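Local coordinates for metallo-beta-lactamase domain-containing protein (Thermotoga maritima, PDB 3H3E) that binds a zinc ion and is probably a metal-dependent hydrolase of the metallo-beta-lactamase superfamily, although its substrate and precise function remain unknown, at residues G145-E150 with G206-K211; L93-K96 with R101-G104; G26-H31 with F50-R55. The protein carries 2 engineered substitutions. One frame throughout, in Å; residues are numbered along the deposited sequence.

Interaction 1 (G145-E150 with G206-K211); sequences GDFFVE and GFHLLK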
ATOM      1  N   GLY A 145     -15.936  -1.308  -6.430  1.00 31.10           N
ATOM      2  CA  GLY A 145     -15.585  -2.555  -7.078  1.00 23.96           C
ATOM      3  C   GLY A 145     -16.502  -3.713  -6.752  1.00 24.52           C
ATOM      4  O   GLY A 145     -17.542  -3.550  -6.124  1.00 30.88           O
ATOM      5  N   ASP A 146     -16.096  -4.900  -7.181  1.00 27.02           N
ATOM      6  CA  ASP A 146     -16.927  -6.078  -7.051  1.00 24.89           C
ATOM      7  C   ASP A 146     -16.245  -7.125  -6.193  1.00 24.94           C
ATOM      8  O   ASP A 146     -16.177  -8.290  -6.556  1.00 32.20           O
ATOM      9  CB  ASP A 146     -17.208  -6.646  -8.429  1.00 40.82           C
ATOM     10  CG  ASP A 146     -18.502  -7.391  -8.476  1.00 56.47           C
ATOM     11  OD1 ASP A 146     -19.365  -7.080  -7.623  1.00 62.75           O
ATOM     12  OD2 ASP A 146     -18.656  -8.275  -9.351  1.00 58.44           O
ATOM     13  N   PHE A 147     -15.758  -6.703  -5.035  1.00 24.88           N
ATOM     14  CA  PHE A 147     -14.937  -7.556  -4.195  1.00 20.86           C
ATOM     15  C   PHE A 147     -15.722  -8.452  -3.234  1.00 24.21           C
ATOM     16  O   PHE A 147     -16.680  -8.022  -2.601  1.00 21.96           O
ATOM     17  CB  PHE A 147     -13.920  -6.705  -3.440  1.00 16.31           C
ATOM     18  CG  PHE A 147     -12.989  -5.963  -4.340  1.00 15.04           C
ATOM     19  CD1 PHE A 147     -12.057  -6.649  -5.105  1.00 18.25           C
ATOM     20  CD2 PHE A 147     -13.042  -4.584  -4.430  1.00 15.56           C
ATOM     21  CE1 PHE A 147     -11.200  -5.974  -5.948  1.00 12.23           C
ATOM     22  CE2 PHE A 147     -12.192  -3.900  -5.277  1.00 13.05           C
ATOM     23  CZ  PHE A 147     -11.270  -4.594  -6.036  1.00 10.93           C
ATOM     24  N   PHE A 148     -15.306  -9.712  -3.144  1.00 21.26           N
ATOM     25  CA  PHE A 148     -15.886 -10.632  -2.185  1.00 16.54           C
ATOM     26  C   PHE A 148     -14.806 -11.305  -1.374  1.00 20.65           C
ATOM     27  O   PHE A 148     -13.631 -11.251  -1.717  1.00 19.30           O
ATOM     28  CB  PHE A 148     -16.718 -11.681  -2.894  1.00 15.60           C
ATOM     29  CG  PHE A 148     -17.894 -11.124  -3.595  1.00 21.09           C
ATOM     30  CD1 PHE A 148     -19.147 -11.181  -3.019  1.00 24.61           C
ATOM     31  CD2 PHE A 148     -17.752 -10.517  -4.818  1.00 25.79           C
ATOM     32  CE1 PHE A 148     -20.229 -10.660  -3.658  1.00 22.72           C
ATOM     33  CE2 PHE A 148     -18.843  -9.992  -5.459  1.00 26.90           C
ATOM     34  CZ  PHE A 148     -20.076 -10.064  -4.877  1.00 17.43           C
ATOM     35  N   VAL A 149     -15.213 -11.940  -0.288  1.00 20.08           N
ATOM     36  CA  VAL A 149     -14.277 -12.683   0.536  1.00 26.21           C
ATOM     37  C   VAL A 149     -14.978 -13.939   1.059  1.00 25.13           C
ATOM     38  O   VAL A 149     -16.192 -13.969   1.184  1.00 20.89           O
ATOM     39  CB  VAL A 149     -13.695 -11.792   1.663  1.00 16.28           C
ATOM     40  CG1 VAL A 149     -14.719 -11.546   2.737  1.00 19.22           C
ATOM     41  CG2 VAL A 149     -12.454 -12.415   2.245  1.00 20.62           C
ATOM     42  N   GLU A 150     -14.216 -14.992   1.309  1.00 32.87           N
ATOM     43  CA  GLU A 150     -14.792 -16.262   1.724  1.00 40.49           C
ATOM     44  C   GLU A 150     -14.123 -16.728   2.990  1.00 51.34           C
ATOM     45  O   GLU A 150     -12.926 -17.002   3.008  1.00 49.23           O
ATOM     46  CB  GLU A 150     -14.635 -17.331   0.639  1.00 44.11           C
ATOM     47  CG  GLU A 150     -15.536 -17.137  -0.584  1.00 54.75           C
ATOM     48  CD  GLU A 150     -15.733 -18.420  -1.381  1.00 60.84           C
ATOM     49  OE1 GLU A 150     -15.029 -19.415  -1.084  1.00 66.95           O
ATOM     50  OE2 GLU A 150     -16.587 -18.438  -2.299  1.00 54.23           O
ATOM     51  N   GLY A 206      -0.909   3.133  -3.997  1.00 20.86           N
ATOM     52  CA  GLY A 206      -2.095   3.066  -4.836  1.00 20.12           C
ATOM     53  C   GLY A 206      -3.357   3.500  -4.122  1.00 21.27           C
ATOM     54  O   GLY A 206      -3.558   3.162  -2.958  1.00 15.22           O
ATOM     55  N   PHE A 207      -4.212   4.246  -4.820  1.00 23.69           N
ATOM     56  CA  PHE A 207      -5.425   4.806  -4.209  1.00 24.67           C
ATOM     57  C   PHE A 207      -6.725   4.210  -4.752  1.00 27.67           C
ATOM     58  O   PHE A 207      -7.804   4.516  -4.257  1.00 37.95           O
ATOM     59  CB  PHE A 207      -5.483   6.346  -4.340  1.00 26.85           C
ATOM     60  CG  PHE A 207      -4.237   7.063  -3.860  1.00 26.48           C
ATOM     61  CD1 PHE A 207      -3.392   6.487  -2.922  1.00 22.67           C
ATOM     62  CD2 PHE A 207      -3.925   8.315  -4.340  1.00  9.58           C
ATOM     63  CE1 PHE A 207      -2.251   7.146  -2.502  1.00 18.86           C
ATOM     64  CE2 PHE A 207      -2.796   8.974  -3.910  1.00 19.53           C
ATOM     65  CZ  PHE A 207      -1.961   8.391  -2.992  1.00  9.33           C
ATOM     66  N   HIS A 208      -6.617   3.380  -5.781  1.00 27.42           N
ATOM     67  CA  HIS A 208      -7.764   2.668  -6.336  1.00 31.76           C
ATOM     68  C   HIS A 208      -8.891   3.581  -6.776  1.00 40.00           C
ATOM     69  O   HIS A 208     -10.021   3.471  -6.298  1.00 46.83           O
ATOM     70  CB  HIS A 208      -8.300   1.614  -5.364  1.00 29.93           C
ATOM     71  CG  HIS A 208      -9.007   0.484  -6.048  1.00 38.68           C
ATOM     72  ND1 HIS A 208      -8.334  -0.515  -6.723  1.00 39.89           N
ATOM     73  CD2 HIS A 208     -10.326   0.204  -6.179  1.00 46.62           C
ATOM     74  CE1 HIS A 208      -9.208  -1.364  -7.234  1.00 47.44           C
ATOM     75  NE2 HIS A 208     -10.424  -0.948  -6.923  1.00 53.03           N
ATOM     76  N   LEU A 209      -8.597   4.453  -7.727  1.00 36.26           N
ATOM     77  CA  LEU A 209      -9.568   5.447  -8.136  1.00 26.58           C
ATOM     78  C   LEU A 209     -10.096   5.272  -9.551  1.00 30.46           C
ATOM     79  O   LEU A 209     -10.744   6.168 -10.088  1.00 38.81           O
ATOM     80  CB  LEU A 209      -8.971   6.828  -7.936  1.00 25.08           C
ATOM     81  CG  LEU A 209      -8.730   7.060  -6.441  1.00 21.79           C
ATOM     82  CD1 LEU A 209      -7.974   8.353  -6.202  1.00 21.36           C
ATOM     83  CD2 LEU A 209     -10.058   7.040  -5.685  1.00 13.27           C
ATOM     84  N   LEU A 210      -9.836   4.109 -10.142  1.00 31.69           N
ATOM     85  CA  LEU A 210     -10.278   3.804 -11.503  1.00 38.99           C
ATOM     86  C   LEU A 210     -11.793   3.671 -11.644  1.00 45.26           C
ATOM     87  O   LEU A 210     -12.355   3.967 -12.700  1.00 54.04           O
ATOM     88  CB  LEU A 210      -9.602   2.529 -11.998  1.00 39.60           C
ATOM     89  CG  LEU A 210      -8.226   2.753 -12.620  1.00 45.32           C
ATOM     90  CD1 LEU A 210      -7.637   1.448 -13.126  1.00 41.68           C
ATOM     91  CD2 LEU A 210      -8.325   3.768 -13.747  1.00 50.22           C
ATOM     92  N   LYS A 211     -12.441   3.212 -10.577  1.00 44.70           N
ATOM     93  CA  LYS A 211     -13.885   2.995 -10.572  1.00 47.72           C
ATOM     94  C   LYS A 211     -14.623   4.090  -9.799  1.00 51.62           C
ATOM     95  O   LYS A 211     -15.831   4.007  -9.586  1.00 52.01           O
ATOM     96  CB  LYS A 211     -14.235   1.612  -9.994  1.00 42.79           C
ATOM     97  CG  LYS A 211     -13.988   0.439 -10.937  1.00 45.08           C
ATOM     98  CD  LYS A 211     -15.142  -0.568 -10.857  1.00 59.41           C
ATOM     99  CE  LYS A 211     -15.072  -1.669 -11.935  1.00 62.37           C
ATOM    100  NZ  LYS A 211     -14.399  -2.927 -11.475  1.00 57.65           N
TER

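Interaction 2 (L93-K96 with R101-G104); sequences LDQK and RYAG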
ATOM      1  N   LEU A  93      -5.914 -13.670   5.623  1.00 26.35           N
ATOM      2  CA  LEU A  93      -5.916 -15.092   5.289  1.00 23.18           C
ATOM      3  C   LEU A  93      -7.173 -15.534   4.550  1.00 23.35           C
ATOM      4  O   LEU A  93      -7.136 -16.508   3.813  1.00 24.07           O
ATOM      5  CB  LEU A  93      -5.757 -15.943   6.551  1.00 13.73           C
ATOM      6  CG  LEU A  93      -4.486 -15.717   7.365  1.00 17.90           C
ATOM      7  CD1 LEU A  93      -4.585 -16.515   8.635  1.00 16.72           C
ATOM      8  CD2 LEU A  93      -3.246 -16.096   6.590  1.00 16.17           C
ATOM      9  N   ASP A  94      -8.283 -14.834   4.768  1.00 22.87           N
ATOM     10  CA  ASP A  94      -9.541 -15.167   4.106  1.00 19.72           C
ATOM     11  C   ASP A  94      -9.345 -15.067   2.614  1.00 18.02           C
ATOM     12  O   ASP A  94      -8.572 -14.256   2.142  1.00 26.03           O
ATOM     13  CB  ASP A  94     -10.657 -14.232   4.556  1.00 25.29           C
ATOM     14  CG  ASP A  94     -10.939 -14.334   6.038  1.00 33.08           C
ATOM     15  OD1 ASP A  94     -10.615 -15.379   6.626  1.00 31.90           O
ATOM     16  OD2 ASP A  94     -11.487 -13.371   6.615  1.00 44.71           O
ATOM     17  N   GLN A  95     -10.036 -15.906   1.864  1.00 25.19           N
ATOM     18  CA  GLN A  95      -9.749 -16.035   0.446  1.00 24.78           C
ATOM     19  C   GLN A  95     -10.524 -15.017  -0.359  1.00 23.26           C
ATOM     20  O   GLN A  95     -11.745 -15.012  -0.360  1.00 33.75           O
ATOM     21  CB  GLN A  95      -9.983 -17.477  -0.034  1.00 30.32           C
ATOM     22  CG  GLN A  95      -8.874 -18.469   0.425  1.00 74.87           C
ATOM     23  CD  GLN A  95      -7.418 -17.933   0.275  1.00 62.81           C
ATOM     24  OE1 GLN A  95      -7.152 -16.982  -0.465  1.00 60.42           O
ATOM     25  NE2 GLN A  95      -6.483 -18.563   0.984  1.00 62.86           N
ATOM     26  N   LYS A  96      -9.795 -14.136  -1.030  1.00 21.77           N
ATOM     27  CA  LYS A  96     -10.391 -12.974  -1.669  1.00 14.86           C
ATOM     28  C   LYS A  96     -10.810 -13.259  -3.093  1.00 22.79           C
ATOM     29  O   LYS A  96     -10.075 -13.894  -3.845  1.00 29.54           O
ATOM     30  CB  LYS A  96      -9.414 -11.807  -1.655  1.00 15.70           C
ATOM     31  CG  LYS A  96      -9.180 -11.189  -0.293  1.00 25.58           C
ATOM     32  CD  LYS A  96      -8.595  -9.789  -0.454  1.00 34.01           C
ATOM     33  CE  LYS A  96      -8.152  -9.193   0.865  1.00 32.97           C
ATOM     34  NZ  LYS A  96      -9.300  -8.910   1.752  1.00 34.40           N
ATOM     35  N   ARG A 101     -13.549 -14.133  -9.932  1.00 18.93           N
ATOM     36  CA  ARG A 101     -12.137 -14.435 -10.087  1.00 18.43           C
ATOM     37  C   ARG A 101     -11.418 -14.486  -8.765  1.00 20.80           C
ATOM     38  O   ARG A 101     -11.423 -13.520  -8.014  1.00 21.78           O
ATOM     39  CB  ARG A 101     -11.458 -13.370 -10.933  1.00 19.95           C
ATOM     40  CG  ARG A 101     -10.068 -13.754 -11.370  1.00 20.17           C
ATOM     41  CD  ARG A 101      -9.430 -12.623 -12.114  1.00 24.48           C
ATOM     42  NE  ARG A 101      -8.812 -11.655 -11.211  1.00 32.44           N
ATOM     43  CZ  ARG A 101      -9.124 -10.369 -11.188  1.00 31.98           C
ATOM     44  NH1 ARG A 101     -10.039  -9.906 -12.018  1.00 40.16           N
ATOM     45  NH2 ARG A 101      -8.512  -9.550 -10.353  1.00 33.50           N
ATOM     46  N   TYR A 102     -10.766 -15.607  -8.494  1.00 19.35           N
ATOM     47  CA  TYR A 102      -9.985 -15.725  -7.288  1.00 19.10           C
ATOM     48  C   TYR A 102      -8.828 -14.732  -7.299  1.00 24.34           C
ATOM     49  O   TYR A 102      -8.029 -14.708  -8.229  1.00 32.94           O
ATOM     50  CB  TYR A 102      -9.465 -17.145  -7.133  1.00 19.25           C
ATOM     51  CG  TYR A 102      -8.497 -17.280  -5.984  1.00 25.15           C
ATOM     52  CD1 TYR A 102      -8.956 -17.362  -4.671  1.00 25.50           C
ATOM     53  CD2 TYR A 102      -7.125 -17.302  -6.205  1.00 20.12           C
ATOM     54  CE1 TYR A 102      -8.080 -17.473  -3.616  1.00 22.23           C
ATOM     55  CE2 TYR A 102      -6.244 -17.415  -5.157  1.00 20.99           C
ATOM     56  CZ  TYR A 102      -6.725 -17.501  -3.867  1.00 25.35           C
ATOM     57  OH  TYR A 102      -5.843 -17.615  -2.824  1.00 30.08           O
ATOM     58  N   ALA A 103      -8.737 -13.924  -6.247  1.00 25.38           N
ATOM     59  CA  ALA A 103      -7.694 -12.906  -6.138  1.00 17.62           C
ATOM     60  C   ALA A 103      -6.919 -12.978  -4.830  1.00 15.09           C
ATOM     61  O   ALA A 103      -6.303 -12.009  -4.416  1.00 29.24           O
ATOM     62  CB  ALA A 103      -8.295 -11.528  -6.307  1.00  9.11           C
ATOM     63  N   GLY A 104      -6.943 -14.118  -4.166  1.00 16.06           N
ATOM     64  CA  GLY A 104      -6.275 -14.210  -2.884  1.00 18.54           C
ATOM     65  C   GLY A 104      -4.812 -14.559  -3.014  1.00 27.03           C
ATOM     66  O   GLY A 104      -4.243 -14.567  -4.111  1.00 30.93           O
TER

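Interaction 3 (G26-H31 with F50-R55); sequences GFESEH and FLKNAR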
ATOM      1  N   GLY A  26      15.063  -0.184 -17.992  1.00 36.54           N
ATOM      2  CA  GLY A  26      15.942  -1.077 -17.261  1.00 41.44           C
ATOM      3  C   GLY A  26      15.185  -1.895 -16.236  1.00 49.57           C
ATOM      4  O   GLY A  26      15.557  -3.028 -15.932  1.00 47.22           O
ATOM      5  N   PHE A  27      14.112  -1.310 -15.711  1.00 50.37           N
ATOM      6  CA  PHE A  27      13.329  -1.929 -14.653  1.00 42.64           C
ATOM      7  C   PHE A  27      12.089  -2.603 -15.209  1.00 37.44           C
ATOM      8  O   PHE A  27      11.468  -2.109 -16.145  1.00 40.88           O
ATOM      9  CB  PHE A  27      12.957  -0.890 -13.589  1.00 40.24           C
ATOM     10  CG  PHE A  27      14.142  -0.349 -12.842  1.00 34.89           C
ATOM     11  CD1 PHE A  27      14.604  -0.981 -11.703  1.00 34.06           C
ATOM     12  CD2 PHE A  27      14.804   0.775 -13.290  1.00 33.61           C
ATOM     13  CE1 PHE A  27      15.699  -0.494 -11.023  1.00 33.40           C
ATOM     14  CE2 PHE A  27      15.897   1.269 -12.614  1.00 29.44           C
ATOM     15  CZ  PHE A  27      16.347   0.634 -11.482  1.00 31.26           C
ATOM     16  N   GLU A  28      11.744  -3.744 -14.630  1.00 30.39           N
ATOM     17  CA  GLU A  28      10.585  -4.491 -15.079  1.00 30.19           C
ATOM     18  C   GLU A  28       9.344  -4.004 -14.367  1.00 34.73           C
ATOM     19  O   GLU A  28       9.422  -3.386 -13.307  1.00 38.89           O
ATOM     20  CB  GLU A  28      10.785  -5.981 -14.845  1.00 38.21           C
ATOM     21  CG  GLU A  28      11.939  -6.561 -15.637  1.00 50.46           C
ATOM     22  CD  GLU A  28      11.999  -8.069 -15.544  1.00 64.47           C
ATOM     23  OE1 GLU A  28      11.110  -8.659 -14.883  1.00 63.86           O
ATOM     24  OE2 GLU A  28      12.932  -8.664 -16.134  1.00 73.99           O
ATOM     25  N   SER A  29       8.193  -4.268 -14.964  1.00 33.50           N
ATOM     26  CA  SER A  29       6.938  -3.812 -14.398  1.00 28.62           C
ATOM     27  C   SER A  29       5.873  -4.889 -14.517  1.00 31.94           C
ATOM     28  O   SER A  29       5.846  -5.655 -15.476  1.00 34.96           O
ATOM     29  CB  SER A  29       6.464  -2.539 -15.102  1.00 28.15           C
ATOM     30  OG  SER A  29       6.064  -2.810 -16.431  1.00 25.39           O
ATOM     31  N   GLU A  30       5.000  -4.952 -13.525  1.00 29.41           N
ATOM     32  CA  GLU A  30       3.815  -5.768 -13.632  1.00 23.87           C
ATOM     33  C   GLU A  30       2.680  -5.077 -12.908  1.00 25.47           C
ATOM     34  O   GLU A  30       2.871  -4.049 -12.263  1.00 29.10           O
ATOM     35  CB  GLU A  30       4.058  -7.165 -13.066  1.00 14.07           C
ATOM     36  CG  GLU A  30       4.386  -7.212 -11.595  1.00 21.12           C
ATOM     37  CD  GLU A  30       4.789  -8.601 -11.137  1.00 24.38           C
ATOM     38  OE1 GLU A  30       4.948  -9.477 -12.007  1.00 24.09           O
ATOM     39  OE2 GLU A  30       4.957  -8.822  -9.917  1.00 27.27           O
ATOM     40  N   HIS A  31       1.486  -5.633 -13.041  1.00 21.27           N
ATOM     41  CA  HIS A  31       0.380  -5.216 -12.211  1.00 18.47           C
ATOM     42  C   HIS A  31       0.602  -5.730 -10.795  1.00 20.86           C
ATOM     43  O   HIS A  31       0.296  -6.885 -10.484  1.00 17.67           O
ATOM     44  CB  HIS A  31      -0.921  -5.775 -12.761  1.00 27.59           C
ATOM     45  CG  HIS A  31      -2.135  -5.317 -12.022  1.00 30.90           C
ATOM     46  ND1 HIS A  31      -2.440  -3.984 -11.848  1.00 31.60           N
ATOM     47  CD2 HIS A  31      -3.133  -6.014 -11.436  1.00 32.01           C
ATOM     48  CE1 HIS A  31      -3.570  -3.883 -11.176  1.00 36.79           C
ATOM     49  NE2 HIS A  31      -4.012  -5.099 -10.914  1.00 35.98           N
ATOM     50  N   PHE A  50       9.766  -7.580  -8.184  1.00 19.41           N
ATOM     51  CA  PHE A  50      10.397  -6.795  -7.135  1.00 24.21           C
ATOM     52  C   PHE A  50      11.847  -7.223  -6.864  1.00 28.52           C
ATOM     53  O   PHE A  50      12.705  -6.376  -6.643  1.00 34.75           O
ATOM     54  CB  PHE A  50       9.551  -6.795  -5.853  1.00 22.62           C
ATOM     55  CG  PHE A  50       9.612  -8.082  -5.065  1.00 21.22           C
ATOM     56  CD1 PHE A  50       9.134  -9.266  -5.598  1.00 19.74           C
ATOM     57  CD2 PHE A  50      10.115  -8.094  -3.772  1.00 22.16           C
ATOM     58  CE1 PHE A  50       9.186 -10.451  -4.866  1.00 19.31           C
ATOM     59  CE2 PHE A  50      10.153  -9.267  -3.040  1.00 24.93           C
ATOM     60  CZ  PHE A  50       9.690 -10.455  -3.595  1.00 18.64           C
ATOM     61  N   LEU A  51      12.120  -8.529  -6.900  1.00 28.54           N
ATOM     62  CA  LEU A  51      13.465  -9.051  -6.634  1.00 25.83           C
ATOM     63  C   LEU A  51      14.431  -8.708  -7.737  1.00 32.32           C
ATOM     64  O   LEU A  51      15.604  -8.419  -7.494  1.00 37.59           O
ATOM     65  CB  LEU A  51      13.440 -10.566  -6.528  1.00 21.75           C
ATOM     66  CG  LEU A  51      13.074 -11.174  -5.184  1.00 28.49           C
ATOM     67  CD1 LEU A  51      12.918 -12.693  -5.325  1.00 23.96           C
ATOM     68  CD2 LEU A  51      14.136 -10.821  -4.178  1.00 32.62           C
ATOM     69  N   LYS A  52      13.940  -8.794  -8.966  1.00 31.30           N
ATOM     70  CA  LYS A  52      14.777  -8.566 -10.123  1.00 24.91           C
ATOM     71  C   LYS A  52      15.158  -7.097 -10.175  1.00 29.94           C
ATOM     72  O   LYS A  52      16.310  -6.756 -10.452  1.00 34.63           O
ATOM     73  CB  LYS A  52      14.060  -9.010 -11.384  1.00 24.75           C
ATOM     74  CG  LYS A  52      13.795 -10.498 -11.420  1.00 28.98           C
ATOM     75  CD  LYS A  52      13.689 -11.001 -12.853  1.00 42.63           C
ATOM     76  CE  LYS A  52      12.257 -11.305 -13.279  1.00 50.35           C
ATOM     77  NZ  LYS A  52      12.022 -12.778 -13.392  1.00 53.44           N
ATOM     78  N   ASN A  53      14.199  -6.229  -9.871  1.00 31.05           N
ATOM     79  CA  ASN A  53      14.480  -4.798  -9.754  1.00 28.09           C
ATOM     80  C   ASN A  53      15.443  -4.502  -8.620  1.00 27.70           C
ATOM     81  O   ASN A  53      16.354  -3.697  -8.773  1.00 36.37           O
ATOM     82  CB  ASN A  53      13.192  -3.983  -9.606  1.00 21.90           C
ATOM     83  CG  ASN A  53      12.383  -3.951 -10.892  1.00 31.80           C
ATOM     84  OD1 ASN A  53      12.929  -4.124 -11.988  1.00 33.93           O
ATOM     85  ND2 ASN A  53      11.078  -3.743 -10.768  1.00 32.57           N
ATOM     86  N   ALA A  54      15.253  -5.170  -7.489  1.00 25.03           N
ATOM     87  CA  ALA A  54      16.163  -5.036  -6.359  1.00 18.30           C
ATOM     88  C   ALA A  54      17.589  -5.453  -6.722  1.00 31.62           C
ATOM     89  O   ALA A  54      18.547  -4.750  -6.391  1.00 35.13           O
ATOM     90  CB  ALA A  54      15.653  -5.817  -5.170  1.00 17.17           C
ATOM     91  N   ARG A  55      17.737  -6.586  -7.408  1.00 33.78           N
ATOM     92  CA  ARG A  55      19.056  -7.012  -7.875  1.00 31.06           C
ATOM     93  C   ARG A  55      19.644  -5.999  -8.840  1.00 32.74           C
ATOM     94  O   ARG A  55      20.836  -5.726  -8.803  1.00 38.83           O
ATOM     95  CB  ARG A  55      18.998  -8.391  -8.519  1.00 36.16           C
ATOM     96  CG  ARG A  55      18.929  -9.530  -7.504  1.00 49.57           C
ATOM     97  CD  ARG A  55      19.288 -10.885  -8.131  1.00 58.55           C
ATOM     98  NE  ARG A  55      18.176 -11.437  -8.903  1.00 60.29           N
ATOM     99  CZ  ARG A  55      17.188 -12.162  -8.385  1.00 49.68           C
ATOM    100  NH1 ARG A  55      17.166 -12.438  -7.086  1.00 45.17           N
ATOM    101  NH2 ARG A  55      16.215 -12.607  -9.166  1.00 39.93           N
TER
HETATM  102  O   HOH W   1       7.026  -8.226  -7.754  1.00 24.13           O

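Interaction 1 (G145-E150 with G206-K211)
Phe147 and His208 point their rings at each other from opposite directions beside the zinc site of a metallo-beta-lactamase fold. The meeting is between one rim of the phenyl group and one nitrogen: Phe147 CE2 lies 3.8 Å from His208 NE2, which sits at the edge of the phenyl ring and in its plane. With centroids 5.7 Å apart and planes inclined at 53°, the pair is an oblique aromatic contact, and no hydrogen bond joins the two segments. The first torsion of Phe147, with CG anti to the carbonyl carbon (chi1 -61°), swings its ring over toward His208, whose side chain already starts out in the direction of the phenylalanine.

The next shell is consistent with an aromatic here. Phe147 also meets the zinc ligands His71 and His182, the latter edge-to-face, and Phe160 edge-to-face, with the metal about 5 Å from its side chain. A phenyl group can pack among imidazoles without offering a ligand to the zinc. His208, on the loop between strand 200-204 and helix 214-226, likewise touches the ring of His182, so both rings touch that ligand.

The backbone of strand 147-150 positions Phe147: it is hydrogen-bonded there to Asp158, and the Phe148 backbone to that of Tyr97 in strand 95-98. Just before the strand, Gly145 has a positive phi, and at its backbone angles a CB would be jammed against the preceding carbonyl O, which calls for glycine. Here Lys211 lays its aliphatic chain against the turn, its CD 4.3 Å from Gly145 CA.

Interaction 2 (L93-K96 with R101-G104)
Lys96 and Ala103 tie the beta hairpin of strands 95-98 and 101-102 together through the backbone, Ala103 N donating to Lys96 O over 2.7 Å with an N-H...O angle of 158°. The chains are still close one residue further on, where the CA atoms of Lys96 and Gly104 are 4.5 Å apart, although Gly104 N meets the same carbonyl at too poor an angle to bond to it.

A side-chain bond reinforces the hairpin. Tyr102 OH donates to Gln95 OE1 at 2.8 Å, reaching the oxygen from above the amide's carbonyl plane, 60° out of it. The Gln95 chain bends at chi2 (-44°), which turns its amide toward the tyrosine, and the carboxamide carbon CD lies at the edge of the ring. Tyrosine suits this place because its length carries the hydroxyl across to the other strand, while glutamine offers a neutral acceptor. Gly104 passes close to this pair: its CA is 3.8 Å from Gln95 OE1, with which a CB would collide, and its N lies over one face of the Tyr102 ring, 3.3 Å from the plane.

Lys96 takes a different course. Its CB packs 4.1 Å from Gly104 CA, but the rest of the chain leads away, past His71 and Phe160, to salt bridges with Asp162 and Asp158 that engage the amine away from the hairpin. Outward from the hairpin, Gln95 is backbone-bonded to Glu150, and Ala103 to Tyr72 beside the zinc ligand His71. The bonds across the hairpin are thus one from the main chain and one from the Tyr102 hydroxyl, and neither involves a charged group.

Interaction 3 (G26-H31 with F50-R55)
Asn53 clasps the backbone of Glu28 in a side-chain-to-main-chain contact that fastens the loop between strands 13-19 and 34-37 to helix 49-56. Its amide uses both ends on one residue. OD1 accepts from Glu28 N at 2.9 Å, in the carbonyl plane and on a lone pair, while ND2 donates to Glu28 O at 3.1 Å along a nearly straight bond of 171°. Asparagine suits the place because its flat amide pairs a donor with an acceptor; ND2 also bonds to Leu18 O of strand 13-19. Phe27 turns the edge of its ring to the same side chain, CD1 lying 3.6 Å from Asn53 OD1.

Beside this grip lie a carbon-oxygen contact and a water bridge. Glu28 OE1 touches Lys52 CE at 3.3 Å, but Lys52 NZ stays beyond salt-bridge range and pairs with Asp48 instead. A water accepts from Phe50 N, in the first turn of the helix, and lies 3.1 Å from Glu30 OE2. Phe50 and Ala54, directed away from the loop, pack on Leu18, the helix-on-sheet layering characteristic of the alpha-beta/beta-alpha sandwich of metallo-beta-lactamases.

Interactions 1 and 2 share the four-stranded antiparallel sheet: strands 147-150 and 95-98 are neighbours in it, and Glu150 N lies 3.0 Å from Gln95 O, a probable hydrogen bond. Both also approach the zinc ligands, interaction 1 through aromatic rings at a surface contact and interaction 2 through the partly buried hairpin. Interaction 3, also partly buried and with Asn53 itself buried, stands apart, about 24 Å from either between centres and away from the metal. Chemistry follows place: non-bonded ring packing beside the metal, one backbone and one hydroxyl bond within the hairpin, and a two-bond amide clasp where a loop meets a helix.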